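Local coordinates for protein acyl-coenzyme A oxidase 1 (Yarrowia lipolytica, PDB 5Y9D) that catalyses the FAD-dependent oxidation of acyl-CoA to (2E)-enoyl-CoA, passing electrons to oxygen and releasing hydrogen peroxide, in peroxisomal fatty acid beta-oxidation, at residues P29-E32 / M33-R37; L649-F652 / F653-A656. One frame throughout, in Å; residues are numbered along the deposited sequence.

Contact 1: P29-E32 / M33-R37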
loop_
_atom_site.group_PDB
_atom_site.type_symbol
_atom_site.label_atom_id
_atom_site.label_comp_id
_atom_site.label_asym_id
_atom_site.label_seq_id
_atom_site.Cartn_x
_atom_site.Cartn_y
_atom_site.Cartn_z
ATOM N N PRO A 29 -4.546 -4.730 29.352
ATOM C CA PRO A 29 -3.801 -3.707 28.619
ATOM C C PRO A 29 -3.487 -2.405 29.348
ATOM O O PRO A 29 -2.373 -1.884 29.226
ATOM C CB PRO A 29 -4.680 -3.453 27.408
ATOM C CG PRO A 29 -5.335 -4.774 27.144
ATOM C CD PRO A 29 -5.606 -5.336 28.519
ATOM N N PRO A 30 -4.434 -1.869 30.115
ATOM C CA PRO A 30 -4.070 -0.570 30.694
ATOM C C PRO A 30 -3.082 -0.720 31.827
ATOM O O PRO A 30 -2.285 0.198 32.112
ATOM C CB PRO A 30 -5.395 0.006 31.178
ATOM C CG PRO A 30 -6.295 -1.164 31.313
ATOM C CD PRO A 30 -5.852 -2.195 30.315
ATOM N N VAL A 31 -3.113 -1.885 32.453
ATOM C CA VAL A 31 -2.160 -2.168 33.511
ATOM C C VAL A 31 -0.789 -2.265 32.881
ATOM O O VAL A 31 0.156 -1.665 33.376
ATOM C CB VAL A 31 -2.554 -3.436 34.314
ATOM C CG1 VAL A 31 -1.463 -3.811 35.298
ATOM C CG2 VAL A 31 -3.890 -3.200 35.029
ATOM N N GLU A 32 -0.699 -2.968 31.757
ATOM C CA GLU A 32 0.563 -3.040 31.008
ATOM C C GLU A 32 1.055 -1.717 30.483
ATOM O O GLU A 32 2.246 -1.450 30.535
ATOM C CB GLU A 32 0.472 -4.030 29.853
ATOM C CG GLU A 32 0.540 -5.484 30.320
ATOM C CD GLU A 32 1.811 -5.799 31.098
ATOM O OE1 GLU A 32 2.910 -5.299 30.718
ATOM O OE2 GLU A 32 1.708 -6.545 32.101
ATOM N N MET A 33 0.152 -0.890 29.973
ATOM C CA MET A 33 0.546 0.413 29.457
ATOM C C MET A 33 1.083 1.330 30.550
ATOM O O MET A 33 2.005 2.088 30.314
ATOM C CB MET A 33 -0.606 1.076 28.702
ATOM C CG MET A 33 -0.257 2.433 28.065
ATOM S SD MET A 33 0.872 2.397 26.642
ATOM C CE MET A 33 -0.151 1.533 25.451
ATOM N N ALA A 34 0.521 1.263 31.746
ATOM C CA ALA A 34 0.993 2.084 32.867
ATOM C C ALA A 34 2.409 1.659 33.268
ATOM O O ALA A 34 3.242 2.504 33.607
ATOM C CB ALA A 34 0.029 1.990 34.056
ATOM N N LYS A 35 2.680 0.365 33.181
ATOM C CA LYS A 35 4.005 -0.196 33.472
ATOM C C LYS A 35 4.988 0.273 32.430
ATOM O O LYS A 35 6.082 0.759 32.768
ATOM C CB LYS A 35 3.965 -1.740 33.496
ATOM C CG LYS A 35 3.044 -2.294 34.590
ATOM C CD LYS A 35 2.611 -3.745 34.374
ATOM C CE LYS A 35 3.654 -4.746 34.867
ATOM N NZ LYS A 35 3.790 -4.703 36.352
ATOM N N GLU A 36 4.594 0.156 31.162
ATOM C CA GLU A 36 5.475 0.555 30.064
ATOM C C GLU A 36 5.812 2.008 30.214
ATOM O O GLU A 36 6.945 2.399 29.991
ATOM C CB GLU A 36 4.841 0.373 28.690
ATOM C CG GLU A 36 4.733 -1.038 28.200
ATOM C CD GLU A 36 6.053 -1.692 27.832
ATOM O OE1 GLU A 36 7.103 -1.014 27.634
ATOM O OE2 GLU A 36 6.003 -2.942 27.715
ATOM N N ARG A 37 4.819 2.796 30.603
ATOM C CA ARG A 37 4.984 4.244 30.702
ATOM C C ARG A 37 5.783 4.667 31.953
ATOM O O ARG A 37 6.334 5.753 32.007
ATOM C CB ARG A 37 3.619 4.954 30.618
ATOM C CG ARG A 37 3.753 6.473 30.626
ATOM C CD ARG A 37 2.492 7.183 30.196
ATOM N NE ARG A 37 2.124 6.948 28.804
ATOM C CZ ARG A 37 1.024 6.328 28.403
ATOM N NH1 ARG A 37 0.764 6.191 27.104
ATOM N NH2 ARG A 37 0.174 5.840 29.278
#
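Lys35 folds back along the helix and passes between Val31 and Glu32, one turn earlier. Its CB sits over the carbonyl oxygen of Glu32, CB to O 3.4 Å. With CG anti to its own carbonyl carbon (chi1 -62°), the chain turns back toward Val31, and Lys35 CG lies 3.2 Å from Val31 O. Lys35 CD still borders that oxygen and also reaches both neighbours: Val31 CG1 at 4.2 Å and Glu32 OE2 at 3.7 Å. The valine lies alongside, pointing the same way as the lysine. The glutamate crosses it at a slant. The bend at chi3 sets Lys35 CE 3.8 Å from Glu32 OE2, and the bend at chi4 carries NZ away. Lys35 NZ and Glu32 OE2 end 5.1 Å apart, too far to pair.

The carboxylate of Glu32 has other mates: OE1 forms a salt bridge with Lys350 and OE2 one with Arg338. Lys350 also takes Glu36 OE2, so one lysine ties together two acids a turn apart and probably eases their like charges. An alanine in place of Glu32 would probably leave Arg338 without this acid and Lys350 with Glu36 alone of the pair, and would strip the methylenes of Lys35 of one flank.

The backbone beneath is regular. Glu36 N donates to Glu32 O at 2.9 Å, and Met33, Ala34 and Lys35 likewise donate to the carbonyls of Pro29, Pro30 and Val31. Met33 and Glu36 rest on Ile641 of helix 640-646. These i to i+3 and i to i+4 contacts are typical of an alpha-helix; in helix 28-38 they begin in the opening turn, where the adjacent Pro29 and Pro30 fit because a first-turn residue needs no N-H donor.

Contact 2: L649-F652 / F653-A656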
loop_
_atom_site.group_PDB
_atom_site.type_symbol
_atom_site.label_atom_id
_atom_site.label_comp_id
_atom_site.label_asym_id
_atom_site.label_seq_id
_atom_site.Cartn_x
_atom_site.Cartn_y
_atom_site.Cartn_z
ATOM N N LEU A 649 0.541 13.816 20.623
ATOM C CA LEU A 649 -0.823 13.584 20.123
ATOM C C LEU A 649 -1.896 13.215 21.152
ATOM O O LEU A 649 -1.776 12.223 21.847
ATOM C CB LEU A 649 -0.807 12.490 19.078
ATOM C CG LEU A 649 0.084 12.850 17.895
ATOM C CD1 LEU A 649 -0.022 11.804 16.819
ATOM C CD2 LEU A 649 -0.311 14.223 17.373
ATOM N N SER A 650 -2.965 14.006 21.217
ATOM C CA SER A 650 -4.126 13.656 22.024
ATOM C C SER A 650 -4.859 12.516 21.331
ATOM O O SER A 650 -4.492 12.133 20.225
ATOM C CB SER A 650 -5.038 14.848 22.160
ATOM O OG SER A 650 -5.795 15.061 20.977
ATOM N N ASP A 651 -5.889 11.975 21.970
ATOM C CA ASP A 651 -6.629 10.845 21.395
ATOM C C ASP A 651 -7.441 11.257 20.171
ATOM O O ASP A 651 -7.737 10.425 19.292
ATOM C CB ASP A 651 -7.517 10.143 22.425
ATOM C CG ASP A 651 -6.715 9.229 23.377
ATOM O OD1 ASP A 651 -5.540 8.895 23.112
ATOM O OD2 ASP A 651 -7.272 8.828 24.405
ATOM N N PHE A 652 -7.758 12.529 20.073
ATOM C CA PHE A 652 -8.438 13.011 18.915
ATOM C C PHE A 652 -7.571 12.769 17.651
ATOM O O PHE A 652 -8.081 12.313 16.626
ATOM C CB PHE A 652 -8.748 14.515 19.092
ATOM C CG PHE A 652 -9.406 15.145 17.898
ATOM C CD1 PHE A 652 -8.651 15.541 16.804
ATOM C CD2 PHE A 652 -10.784 15.327 17.860
ATOM C CE1 PHE A 652 -9.253 16.119 15.703
ATOM C CE2 PHE A 652 -11.386 15.905 16.763
ATOM C CZ PHE A 652 -10.627 16.320 15.686
ATOM N N PHE A 653 -6.282 13.132 17.710
ATOM C CA PHE A 653 -5.397 12.956 16.539
ATOM C C PHE A 653 -4.967 11.510 16.350
ATOM O O PHE A 653 -4.596 11.121 15.250
ATOM C CB PHE A 653 -4.192 13.891 16.561
ATOM C CG PHE A 653 -4.567 15.341 16.477
ATOM C CD1 PHE A 653 -4.724 15.956 15.256
ATOM C CD2 PHE A 653 -4.788 16.079 17.625
ATOM C CE1 PHE A 653 -5.088 17.284 15.164
ATOM C CE2 PHE A 653 -5.147 17.413 17.550
ATOM C CZ PHE A 653 -5.309 18.016 16.317
ATOM N N ILE A 654 -5.049 10.704 17.401
ATOM C CA ILE A 654 -4.901 9.271 17.224
ATOM C C ILE A 654 -6.018 8.791 16.318
ATOM O O ILE A 654 -5.774 8.208 15.255
ATOM C CB ILE A 654 -4.921 8.534 18.578
ATOM C CG1 ILE A 654 -3.637 8.847 19.365
ATOM C CG2 ILE A 654 -5.033 7.031 18.394
ATOM C CD1 ILE A 654 -2.349 8.573 18.608
ATOM N N ASN A 655 -7.236 9.093 16.749
ATOM C CA ASN A 655 -8.464 8.675 16.117
ATOM C C ASN A 655 -8.512 7.152 15.881
ATOM O O ASN A 655 -8.924 6.668 14.817
ATOM C CB ASN A 655 -8.681 9.475 14.841
ATOM C CG ASN A 655 -10.113 9.443 14.396
ATOM O OD1 ASN A 655 -10.430 9.645 13.223
ATOM N ND2 ASN A 655 -10.994 9.159 15.330
ATOM N N ALA A 656 -8.107 6.395 16.893
ATOM C CA ALA A 656 -8.077 4.929 16.787
ATOM C C ALA A 656 -8.076 4.262 18.169
ATOM O O ALA A 656 -7.124 4.408 18.909
ATOM C CB ALA A 656 -6.851 4.455 15.975
#
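Phe652 turns an edge toward the ring of Phe653 in a T-shaped pair, on a short helix, 651-654, that Ser650 N-caps. The two centroids are 5.2 Å apart and the planes meet at 69°. The two first torsions differ, which probably lets these sequence neighbours meet edge to face. Phe652 CG is anti to its backbone N (chi1 177°), whereas Phe653 CG is anti to its carbonyl carbon (chi1 -64°). Ser650 OG accepts a weak bond from Phe652 N. It also borders the edge of the Phe653 ring, OG to CD2 3.6 Å, and hydrogen-bonds Glu69 of helix 55-70.

Leu649 crosses Phe653 at about a right angle, with Leu649 CD2 4.0 Å from Phe653 CB. Leu649 CB meets Ile654 CD1. The backbone closes the turn: Ile654 N donates to Ser650 O, and Asn655 N to Asp651 O at 2.9 Å. Asn655 then leaves the helix with a positive phi. Within the ring pair, Phe652 CD1 stands over the centre of the Phe653 ring, 3.9 Å above its plane.

Contact 1 lies near the start of the chain, on helix 28-38. Contact 2 comes more than 600 residues later, on the short helix 651-654. In space their centres are 18 Å apart. The nearest atoms are about 8 Å apart, so the two do not touch. Both lie on the same side of the chain's centre, contact 1 farther out. Tyr661 links them indirectly: Arg37 bonds its carbonyl oxygen and Asp651 accepts from its backbone N. Arg37 also pairs with Asp645, in the helix just before contact 2. The N-terminal helix is thus fastened to the late C-terminal part of the same subunit.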